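Lactococcal phage P2 ORF15 (Lactococcus phage p2, PDB 2WZP) is probably the distal tail (Dit) protein of the phage baseplate, a ring-forming hub that connects the tail to the host-binding apparatus. Local coordinates at residues Q32-T37 with V46-N51; T171-Q176 with L312-F317; G249-A254 with F294-T299. All coordinates share one frame; numbering follows the deposited sequence.

Contact 1 of 3, residues Q32-T37 with V46-N51; sequences QYKIHT and VWDVTN
The side chain of Lys34 passes obliquely over Val46 on one face of a beta hairpin, formed by strands 32-36 and 46-48, at the margin of the antiparallel sheet of the N-terminal domain. Lys34 CB lies 3.9 Å from Val46 CG1, and CG runs on past the same methyl. At CD the distance to Val46 CG1 is again 3.9 Å. The chain stays extended until its last torsion, where it bends (chi4 66°) and brings NZ to a water 2.8 Å away. That water also lies within hydrogen-bonding distance of Asp48 OD2 and Tyr33 O, linking the lysine to the neighbouring strand without a direct salt bridge. Val46 CG1 also sits over one face of the His36 ring as a CH-pi contact, while His36 NE2 bonds to Glu123. The strands are joined at Ile35 and Trp47, a hydrogen-bonded pair with Ile35 N to Trp47 O at 3.0 Å and Trp47 N to Ile35 O at 2.9 Å. Their side chains share the other face, where Phe110 of helix 100-115 meets the Trp47 ring edge-to-face.

Further along, side-chain bonds take over much of the pairing. Tyr33 N donates to Thr50 OG1 over 2.7 Å, nearly straight at 163°, and the tyrosine hydroxyl reaches Glu144 of a second subunit. Asp48 OD2 accepts from Thr50 N, an Asx turn, and from Asn51 N, both approaching from the same face of the carboxylate. Asn51 is thereby held where its ND2 can serve two acceptors, Asp48 OD1 and Gln32 OE1. The last bond is 3.0 Å from Asn51 ND2 to Gln32 OE1, with the two amide planes 28° apart.

Contact 2 of 3, residues T171-Q176 with L312-F317; sequences TFDKIQ and LSKAEF
Ser313 O takes two donors: Lys174 N, 2.9 Å away and above the carbonyl plane, and a water that also donates to Asp173 OD1. The water thus ties the aspartate side chain to the opposite backbone just where the chain turns a corner at Ser313. Beyond that corner Phe172 and Ala315 form a hydrogen-bonded antiparallel pair, with Phe172 N to Ala315 O at 2.9 Å and a matching bond back from Ala315 N to Phe172 O.

These bonds join strand 165-173, outermost within the chain, to strand 312-322 in the antiparallel sheet of the C-terminal domain. On one face, Phe172 and Phe317 make a T-shaped (edge-to-face) stack, their planes at 81°. CE2 at the rim of Phe172 stands 3.5 Å from Phe317 CG, and CD2 of the same ring edge lies 3.9 Å from Ala315 CB. Met307 of strand 305-310 touches both rings, and Phe227 lies nearly parallel to Phe317.

The other face is polar. Thr171 OG1 donates to Glu316 OE2 at 2.6 Å, meeting it from above the carboxylate plane. Placing OG1 beside its own backbone N (chi1 -51°) turns the hydroxyl to the Glu316 carboxylate, and the two side chains run side by side, pointing the same way. Glu316 OE1 has a long salt bridge to Lys314 NZ within its own strand. Lys314 in turn lies alongside Asp173, its methylene CE 3.5 Å from Asp173 OD1. On this side Glu316 packs on the backbone of another protein's chain.

Contact 3 of 3, residues G249-A254 with F294-T299; sequences GNEYTA and FERYRT
Strand 251-257, an outermost strand of the four-stranded sheet in the C-terminal domain, is met here by the loop that leads from strand 284-287 to strand 305-310. The charged end of the contact is a two-pronged salt bridge. Arg296 presents its guanidinium side-on to Glu251, NH1 to OE1 at 2.8 Å and NE to OE2 at 2.9 Å, with the carboxylate and guanidinium planes only 18° apart. Glu251 CG, anti to the backbone N (chi1 -180°), starts an extended chain that carries the carboxylate out to the arginine. Arg243 makes a second salt bridge to Glu251 OE1, so the carboxylate is shared between two arginines.

A water donates to both Glu251 OE2 and Arg296 O, the latter 2.7 Å away. Arg296 O is also approached by Ala254 N, in a weak bond of 3.1 Å. Farther along, the Thr253 hydroxyl donates to Thr299 O at 2.6 Å, in the carbonyl plane and on a lone pair. The methyl Thr299 CG2 lies at the edge of the Tyr252 ring, whose OH bonds to Glu303 N.

Tyr297 OH bonds to Tyr277, and its ring takes a cation-pi contact from a basic side chain of another protein. At its backbone, the weak bond from Arg298 N to Arg296 O closes the tight bend of an inverse gamma turn centred on Tyr297.

In the fold
Contact 1 lies in the N-terminal domain and the other two in the C-terminal domain, on the opposite side of the chain's centre; the centre of contact 1 is about 36 Å from that of contact 2 and about 40 Å from that of contact 3. Along the chain, contact 1 is complete before 171-176 begins, and both segments of contact 3 fall between the two halves of contact 2. Contact 2 pairs two strands of one sheet; contact 3, centred about 20 Å away, sets a loop against an outermost strand of another. Strand 305-310 of that sheet leads directly into strand 312-322. Contact 1 reaches a second subunit, whereas contacts 2 and 3 touch other proteins, consistent with a hub role.

Contact 1 of 3, residues Q32-T37 with V46-N51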
loop_
_atom_site.group_PDB
_atom_site.type_symbol
_atom_site.label_atom_id
_atom_site.label_comp_id
_atom_site.label_asym_id
_atom_site.label_seq_id
_atom_site.Cartn_x
_atom_site.Cartn_y
_atom_site.Cartn_z
ATOM N N GLN M 32 -31.697 14.539 -11.650
ATOM C CA GLN M 32 -32.481 13.366 -12.059
ATOM C C GLN M 32 -31.873 12.748 -13.296
ATOM O O GLN M 32 -31.571 13.466 -14.251
ATOM C CB GLN M 32 -33.951 13.747 -12.384
ATOM C CG GLN M 32 -34.738 14.469 -11.286
ATOM C CD GLN M 32 -35.177 13.530 -10.199
ATOM O OE1 GLN M 32 -36.127 12.777 -10.358
ATOM N NE2 GLN M 32 -34.488 13.547 -9.072
ATOM N N TYR M 33 -31.738 11.414 -13.300
ATOM C CA TYR M 33 -31.246 10.650 -14.442
ATOM C C TYR M 33 -32.322 9.679 -14.870
ATOM O O TYR M 33 -32.994 9.099 -14.023
ATOM C CB TYR M 33 -29.977 9.844 -14.107
ATOM C CG TYR M 33 -28.706 10.647 -13.958
ATOM C CD1 TYR M 33 -28.260 11.482 -14.982
ATOM C CD2 TYR M 33 -27.878 10.473 -12.855
ATOM C CE1 TYR M 33 -27.068 12.195 -14.863
ATOM C CE2 TYR M 33 -26.664 11.155 -12.743
ATOM C CZ TYR M 33 -26.280 12.037 -13.735
ATOM O OH TYR M 33 -25.084 12.699 -13.624
ATOM N N LYS M 34 -32.471 9.466 -16.175
ATOM C CA LYS M 34 -33.439 8.493 -16.696
ATOM C C LYS M 34 -32.831 7.816 -17.902
ATOM O O LYS M 34 -32.083 8.455 -18.635
ATOM C CB LYS M 34 -34.760 9.181 -17.107
ATOM C CG LYS M 34 -35.588 9.657 -15.947
ATOM C CD LYS M 34 -36.775 10.446 -16.410
ATOM C CE LYS M 34 -37.700 10.817 -15.272
ATOM N NZ LYS M 34 -37.053 11.747 -14.319
ATOM N N ILE M 35 -33.139 6.541 -18.118
ATOM C CA ILE M 35 -32.688 5.809 -19.296
ATOM C C ILE M 35 -33.923 5.615 -20.182
ATOM O O ILE M 35 -34.918 5.071 -19.715
ATOM C CB ILE M 35 -31.970 4.479 -18.919
ATOM C CG1 ILE M 35 -30.542 4.738 -18.355
ATOM C CG2 ILE M 35 -31.950 3.449 -20.075
ATOM C CD1 ILE M 35 -29.460 5.360 -19.329
ATOM N N HIS M 36 -33.879 6.127 -21.429
ATOM C CA HIS M 36 -34.964 5.991 -22.405
ATOM C C HIS M 36 -34.530 4.967 -23.426
ATOM O O HIS M 36 -33.396 5.040 -23.915
ATOM C CB HIS M 36 -35.242 7.315 -23.126
ATOM C CG HIS M 36 -35.708 8.418 -22.241
ATOM N ND1 HIS M 36 -37.036 8.784 -22.191
ATOM C CD2 HIS M 36 -34.997 9.228 -21.422
ATOM C CE1 HIS M 36 -37.096 9.788 -21.332
ATOM N NE2 HIS M 36 -35.892 10.088 -20.842
ATOM N N THR M 37 -35.426 4.026 -23.766
ATOM C CA THR M 37 -35.139 3.007 -24.787
ATOM C C THR M 37 -35.414 3.555 -26.198
ATOM O O THR M 37 -34.884 3.023 -27.177
ATOM C CB THR M 37 -35.872 1.685 -24.519
ATOM O OG1 THR M 37 -37.271 1.931 -24.466
ATOM C CG2 THR M 37 -35.379 0.977 -23.243
ATOM N N VAL M 46 -39.076 4.023 -20.039
ATOM C CA VAL M 46 -38.270 4.901 -19.200
ATOM C C VAL M 46 -37.955 4.255 -17.881
ATOM O O VAL M 46 -38.856 3.869 -17.136
ATOM C CB VAL M 46 -38.908 6.310 -19.003
ATOM C CG1 VAL M 46 -37.927 7.271 -18.329
ATOM C CG2 VAL M 46 -39.412 6.896 -20.325
ATOM N N TRP M 47 -36.669 4.171 -17.567
ATOM C CA TRP M 47 -36.206 3.646 -16.304
ATOM C C TRP M 47 -35.810 4.842 -15.500
ATOM O O TRP M 47 -34.945 5.575 -15.954
ATOM C CB TRP M 47 -34.988 2.755 -16.534
ATOM C CG TRP M 47 -35.337 1.413 -17.091
ATOM C CD1 TRP M 47 -35.486 1.085 -18.405
ATOM C CD2 TRP M 47 -35.619 0.223 -16.339
ATOM N NE1 TRP M 47 -35.814 -0.243 -18.523
ATOM C CE2 TRP M 47 -35.902 -0.800 -17.271
ATOM C CE3 TRP M 47 -35.629 -0.088 -14.963
ATOM C CZ2 TRP M 47 -36.199 -2.116 -16.875
ATOM C CZ3 TRP M 47 -35.923 -1.389 -14.569
ATOM C CH2 TRP M 47 -36.194 -2.389 -15.517
ATOM N N ASP M 48 -36.460 5.095 -14.342
ATOM C CA ASP M 48 -36.056 6.218 -13.480
ATOM C C ASP M 48 -34.825 5.753 -12.688
ATOM O O ASP M 48 -34.973 5.058 -11.675
ATOM C CB ASP M 48 -37.176 6.663 -12.520
ATOM C CG ASP M 48 -36.865 7.930 -11.731
ATOM O OD1 ASP M 48 -37.815 8.616 -11.309
ATOM O OD2 ASP M 48 -35.677 8.248 -11.558
ATOM N N VAL M 49 -33.622 6.142 -13.135
ATOM C CA VAL M 49 -32.400 5.706 -12.454
ATOM C C VAL M 49 -31.940 6.598 -11.282
ATOM O O VAL M 49 -30.784 6.577 -10.861
ATOM C CB VAL M 49 -31.287 5.182 -13.408
ATOM C CG1 VAL M 49 -31.816 4.009 -14.253
ATOM C CG2 VAL M 49 -30.730 6.294 -14.287
ATOM N N THR M 50 -32.893 7.340 -10.723
ATOM C CA THR M 50 -32.683 8.211 -9.572
ATOM C C THR M 50 -33.612 7.760 -8.440
ATOM O O THR M 50 -33.175 7.661 -7.296
ATOM C CB THR M 50 -32.859 9.691 -9.980
ATOM O OG1 THR M 50 -31.908 9.990 -10.992
ATOM C CG2 THR M 50 -32.627 10.640 -8.839
ATOM N N ASN M 51 -34.870 7.430 -8.780
ATOM C CA ASN M 51 -35.909 7.054 -7.824
ATOM C C ASN M 51 -36.510 5.655 -7.977
ATOM O O ASN M 51 -37.296 5.250 -7.119
ATOM C CB ASN M 51 -37.025 8.099 -7.849
ATOM C CG ASN M 51 -36.524 9.513 -7.736
ATOM O OD1 ASN M 51 -35.907 9.914 -6.739
ATOM N ND2 ASN M 51 -36.742 10.280 -8.789
HETATM O O HOH W 1 -35.166 10.534 -12.620
#

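Contact 2 of 3, residues T171-Q176 with L312-F317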
loop_
_atom_site.group_PDB
_atom_site.type_symbol
_atom_site.label_atom_id
_atom_site.label_comp_id
_atom_site.label_asym_id
_atom_site.label_seq_id
_atom_site.Cartn_x
_atom_site.Cartn_y
_atom_site.Cartn_z
ATOM N N THR M 171 -40.324 25.413 -37.804
ATOM C CA THR M 171 -41.096 25.407 -39.042
ATOM C C THR M 171 -40.673 26.609 -39.887
ATOM O O THR M 171 -40.575 27.723 -39.370
ATOM C CB THR M 171 -42.601 25.502 -38.745
ATOM O OG1 THR M 171 -42.965 24.515 -37.791
ATOM C CG2 THR M 171 -43.442 25.334 -39.988
ATOM N N PHE M 172 -40.429 26.373 -41.181
ATOM C CA PHE M 172 -40.082 27.409 -42.144
ATOM C C PHE M 172 -41.178 27.421 -43.197
ATOM O O PHE M 172 -41.527 26.362 -43.716
ATOM C CB PHE M 172 -38.705 27.146 -42.751
ATOM C CG PHE M 172 -37.689 26.721 -41.726
ATOM C CD1 PHE M 172 -37.145 27.644 -40.838
ATOM C CD2 PHE M 172 -37.254 25.400 -41.662
ATOM C CE1 PHE M 172 -36.214 27.244 -39.875
ATOM C CE2 PHE M 172 -36.299 25.006 -40.728
ATOM C CZ PHE M 172 -35.794 25.928 -39.827
ATOM N N ASP M 173 -41.779 28.597 -43.436
ATOM C CA ASP M 173 -42.874 28.768 -44.385
ATOM C C ASP M 173 -42.517 29.810 -45.428
ATOM O O ASP M 173 -42.146 30.923 -45.073
ATOM C CB ASP M 173 -44.140 29.229 -43.651
ATOM C CG ASP M 173 -44.967 28.120 -43.054
ATOM O OD1 ASP M 173 -45.837 27.581 -43.769
ATOM O OD2 ASP M 173 -44.820 27.864 -41.843
ATOM N N LYS M 174 -42.692 29.476 -46.703
ATOM C CA LYS M 174 -42.431 30.410 -47.777
ATOM C C LYS M 174 -43.696 31.260 -48.023
ATOM O O LYS M 174 -44.653 30.823 -48.669
ATOM C CB LYS M 174 -41.909 29.699 -49.033
ATOM C CG LYS M 174 -41.312 30.637 -50.075
ATOM C CD LYS M 174 -39.936 31.173 -49.707
ATOM C CE LYS M 174 -39.599 32.234 -50.735
ATOM N NZ LYS M 174 -38.139 32.544 -50.774
ATOM N N ILE M 175 -43.703 32.455 -47.416
ATOM C CA ILE M 175 -44.780 33.428 -47.472
ATOM C C ILE M 175 -44.346 34.538 -48.409
ATOM O O ILE M 175 -43.218 35.045 -48.316
ATOM C CB ILE M 175 -45.126 33.997 -46.054
ATOM C CG1 ILE M 175 -45.213 32.921 -44.933
ATOM C CG2 ILE M 175 -46.358 34.918 -46.085
ATOM C CD1 ILE M 175 -46.353 31.911 -45.015
ATOM N N GLN M 176 -45.239 34.907 -49.319
ATOM C CA GLN M 176 -45.001 35.974 -50.280
ATOM C C GLN M 176 -45.823 37.168 -49.887
ATOM O O GLN M 176 -46.967 37.032 -49.471
ATOM C CB GLN M 176 -45.378 35.533 -51.698
ATOM C CG GLN M 176 -44.290 34.708 -52.388
ATOM C CD GLN M 176 -43.760 35.416 -53.605
ATOM O OE1 GLN M 176 -44.469 35.597 -54.611
ATOM N NE2 GLN M 176 -42.508 35.856 -53.533
ATOM N N LEU M 312 -39.338 25.206 -51.965
ATOM C CA LEU M 312 -40.184 24.548 -50.965
ATOM C C LEU M 312 -41.246 25.499 -50.523
ATOM O O LEU M 312 -40.978 26.699 -50.359
ATOM C CB LEU M 312 -39.410 24.065 -49.715
ATOM C CG LEU M 312 -38.161 23.193 -49.895
ATOM C CD1 LEU M 312 -37.542 22.885 -48.549
ATOM C CD2 LEU M 312 -38.494 21.881 -50.615
ATOM N N SER M 313 -42.446 24.968 -50.267
ATOM C CA SER M 313 -43.511 25.795 -49.748
ATOM C C SER M 313 -43.383 25.883 -48.223
ATOM O O SER M 313 -43.731 26.892 -47.627
ATOM C CB SER M 313 -44.864 25.237 -50.161
ATOM O OG SER M 313 -45.026 23.904 -49.714
ATOM N N LYS M 314 -42.855 24.825 -47.604
ATOM C CA LYS M 314 -42.708 24.648 -46.164
ATOM C C LYS M 314 -41.634 23.585 -45.899
ATOM O O LYS M 314 -41.365 22.739 -46.761
ATOM C CB LYS M 314 -44.069 24.157 -45.603
ATOM C CG LYS M 314 -44.267 24.279 -44.090
ATOM C CD LYS M 314 -45.578 23.624 -43.646
ATOM C CE LYS M 314 -46.197 24.308 -42.448
ATOM N NZ LYS M 314 -47.307 23.514 -41.847
ATOM N N ALA M 315 -41.049 23.631 -44.696
ATOM C CA ALA M 315 -40.079 22.672 -44.160
ATOM C C ALA M 315 -40.281 22.606 -42.653
ATOM O O ALA M 315 -40.481 23.637 -42.004
ATOM C CB ALA M 315 -38.652 23.097 -44.477
ATOM N N GLU M 316 -40.276 21.396 -42.100
ATOM C CA GLU M 316 -40.434 21.165 -40.669
ATOM C C GLU M 316 -39.180 20.449 -40.226
ATOM O O GLU M 316 -38.885 19.359 -40.709
ATOM C CB GLU M 316 -41.685 20.314 -40.394
ATOM C CG GLU M 316 -42.980 21.030 -40.723
ATOM C CD GLU M 316 -43.719 21.683 -39.574
ATOM O OE1 GLU M 316 -44.962 21.807 -39.662
ATOM O OE2 GLU M 316 -43.060 22.063 -38.582
ATOM N N PHE M 317 -38.429 21.095 -39.341
ATOM C CA PHE M 317 -37.172 20.593 -38.793
ATOM C C PHE M 317 -37.264 20.153 -37.331
ATOM O O PHE M 317 -38.057 20.690 -36.550
ATOM C CB PHE M 317 -36.087 21.675 -38.946
ATOM C CG PHE M 317 -35.301 21.671 -40.238
ATOM C CD1 PHE M 317 -33.930 21.876 -40.233
ATOM C CD2 PHE M 317 -35.936 21.473 -41.459
ATOM C CE1 PHE M 317 -33.209 21.900 -41.421
ATOM C CE2 PHE M 317 -35.209 21.455 -42.646
ATOM C CZ PHE M 317 -33.847 21.653 -42.614
HETATM O O HOH W 2 -46.547 28.008 -46.520
#

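Contact 3 of 3, residues G249-A254 with F294-T299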
loop_
_atom_site.group_PDB
_atom_site.type_symbol
_atom_site.label_atom_id
_atom_site.label_comp_id
_atom_site.label_asym_id
_atom_site.label_seq_id
_atom_site.Cartn_x
_atom_site.Cartn_y
_atom_site.Cartn_z
ATOM N N GLY M 249 -23.108 35.819 -45.934
ATOM C CA GLY M 249 -24.144 35.455 -46.899
ATOM C C GLY M 249 -23.750 34.606 -48.093
ATOM O O GLY M 249 -24.474 34.569 -49.094
ATOM N N ASN M 250 -22.626 33.909 -48.007
ATOM C CA ASN M 250 -22.151 33.050 -49.088
ATOM C C ASN M 250 -22.526 31.579 -48.867
ATOM O O ASN M 250 -22.369 31.074 -47.754
ATOM C CB ASN M 250 -20.636 33.190 -49.239
ATOM C CG ASN M 250 -20.223 34.494 -49.864
ATOM O OD1 ASN M 250 -20.788 34.960 -50.861
ATOM N ND2 ASN M 250 -19.200 35.100 -49.316
ATOM N N GLU M 251 -23.004 30.881 -49.913
ATOM C CA GLU M 251 -23.376 29.476 -49.766
ATOM C C GLU M 251 -22.142 28.601 -49.603
ATOM O O GLU M 251 -21.185 28.752 -50.367
ATOM C CB GLU M 251 -24.236 29.023 -50.942
ATOM C CG GLU M 251 -24.677 27.581 -50.872
ATOM C CD GLU M 251 -25.339 27.108 -52.143
ATOM O OE1 GLU M 251 -26.168 27.864 -52.696
ATOM O OE2 GLU M 251 -25.043 25.973 -52.577
ATOM N N TYR M 252 -22.154 27.718 -48.591
ATOM C CA TYR M 252 -21.018 26.836 -48.315
ATOM C C TYR M 252 -21.383 25.340 -48.399
ATOM O O TYR M 252 -20.480 24.507 -48.444
ATOM C CB TYR M 252 -20.347 27.196 -46.962
ATOM C CG TYR M 252 -21.240 26.963 -45.760
ATOM C CD1 TYR M 252 -21.252 25.734 -45.104
ATOM C CD2 TYR M 252 -22.099 27.956 -45.302
ATOM C CE1 TYR M 252 -22.102 25.499 -44.022
ATOM C CE2 TYR M 252 -22.937 27.738 -44.210
ATOM C CZ TYR M 252 -22.942 26.504 -43.578
ATOM O OH TYR M 252 -23.785 26.266 -42.521
ATOM N N THR M 253 -22.692 25.012 -48.364
ATOM C CA THR M 253 -23.267 23.657 -48.453
ATOM C C THR M 253 -24.777 23.725 -48.755
ATOM O O THR M 253 -25.423 24.752 -48.483
ATOM C CB THR M 253 -22.928 22.767 -47.222
ATOM O OG1 THR M 253 -23.002 21.401 -47.619
ATOM C CG2 THR M 253 -23.865 22.984 -46.026
ATOM N N ALA M 254 -25.330 22.615 -49.298
ATOM C CA ALA M 254 -26.749 22.468 -49.646
ATOM C C ALA M 254 -27.107 20.998 -49.892
ATOM O O ALA M 254 -26.285 20.222 -50.391
ATOM C CB ALA M 254 -27.066 23.274 -50.893
ATOM N N PHE M 294 -24.395 16.195 -55.360
ATOM C CA PHE M 294 -23.205 15.861 -54.589
ATOM C C PHE M 294 -22.194 17.004 -54.525
ATOM O O PHE M 294 -21.650 17.263 -53.449
ATOM C CB PHE M 294 -22.574 14.556 -55.129
ATOM C CG PHE M 294 -23.557 13.392 -55.241
ATOM C CD1 PHE M 294 -24.138 12.830 -54.101
ATOM C CD2 PHE M 294 -23.894 12.860 -56.479
ATOM C CE1 PHE M 294 -25.039 11.756 -54.205
ATOM C CE2 PHE M 294 -24.814 11.808 -56.582
ATOM C CZ PHE M 294 -25.365 11.249 -55.442
ATOM N N GLU M 295 -21.986 17.732 -55.644
ATOM C CA GLU M 295 -21.067 18.866 -55.668
ATOM C C GLU M 295 -21.487 19.998 -54.713
ATOM O O GLU M 295 -20.625 20.665 -54.147
ATOM C CB GLU M 295 -20.903 19.408 -57.083
ATOM C CG GLU M 295 -19.972 20.607 -57.134
ATOM C CD GLU M 295 -19.557 21.098 -58.499
ATOM O OE1 GLU M 295 -18.763 22.067 -58.552
ATOM O OE2 GLU M 295 -19.982 20.487 -59.509
ATOM N N ARG M 296 -22.783 20.232 -54.551
ATOM C CA ARG M 296 -23.281 21.273 -53.663
ATOM C C ARG M 296 -23.244 20.845 -52.212
ATOM O O ARG M 296 -23.200 21.705 -51.331
ATOM C CB ARG M 296 -24.713 21.639 -54.038
ATOM C CG ARG M 296 -24.780 22.773 -54.999
ATOM C CD ARG M 296 -26.210 23.133 -55.165
ATOM N NE ARG M 296 -26.551 24.352 -54.447
ATOM C CZ ARG M 296 -27.650 25.047 -54.694
ATOM N NH1 ARG M 296 -27.897 26.164 -54.029
ATOM N NH2 ARG M 296 -28.510 24.636 -55.615
ATOM N N TYR M 297 -23.344 19.529 -51.954
ATOM C CA TYR M 297 -23.273 18.977 -50.603
ATOM C C TYR M 297 -21.797 18.888 -50.249
ATOM O O TYR M 297 -21.211 17.815 -50.349
ATOM C CB TYR M 297 -23.921 17.587 -50.559
ATOM C CG TYR M 297 -24.345 17.121 -49.187
ATOM C CD1 TYR M 297 -24.168 17.925 -48.068
ATOM C CD2 TYR M 297 -24.981 15.904 -49.013
ATOM C CE1 TYR M 297 -24.597 17.521 -46.811
ATOM C CE2 TYR M 297 -25.435 15.496 -47.762
ATOM C CZ TYR M 297 -25.234 16.306 -46.660
ATOM O OH TYR M 297 -25.653 15.898 -45.418
ATOM N N ARG M 298 -21.186 20.034 -49.910
ATOM C CA ARG M 298 -19.768 20.123 -49.606
ATOM C C ARG M 298 -19.492 19.515 -48.238
ATOM O O ARG M 298 -18.543 18.750 -48.083
ATOM C CB ARG M 298 -19.274 21.593 -49.707
ATOM C CG ARG M 298 -17.943 21.920 -48.941
ATOM C CD ARG M 298 -16.686 21.307 -49.582
ATOM N NE ARG M 298 -15.460 21.324 -48.761
ATOM C CZ ARG M 298 -15.111 20.389 -47.872
ATOM N NH1 ARG M 298 -15.929 19.375 -47.601
ATOM N NH2 ARG M 298 -13.958 20.479 -47.223
ATOM N N THR M 299 -20.343 19.834 -47.257
ATOM C CA THR M 299 -20.181 19.410 -45.865
ATOM C C THR M 299 -21.515 19.256 -45.132
ATOM O O THR M 299 -22.537 19.768 -45.590
ATOM C CB THR M 299 -19.271 20.422 -45.135
ATOM O OG1 THR M 299 -19.019 19.924 -43.827
ATOM C CG2 THR M 299 -19.905 21.846 -45.025
HETATM O O HOH W 3 -22.898 24.308 -51.820
#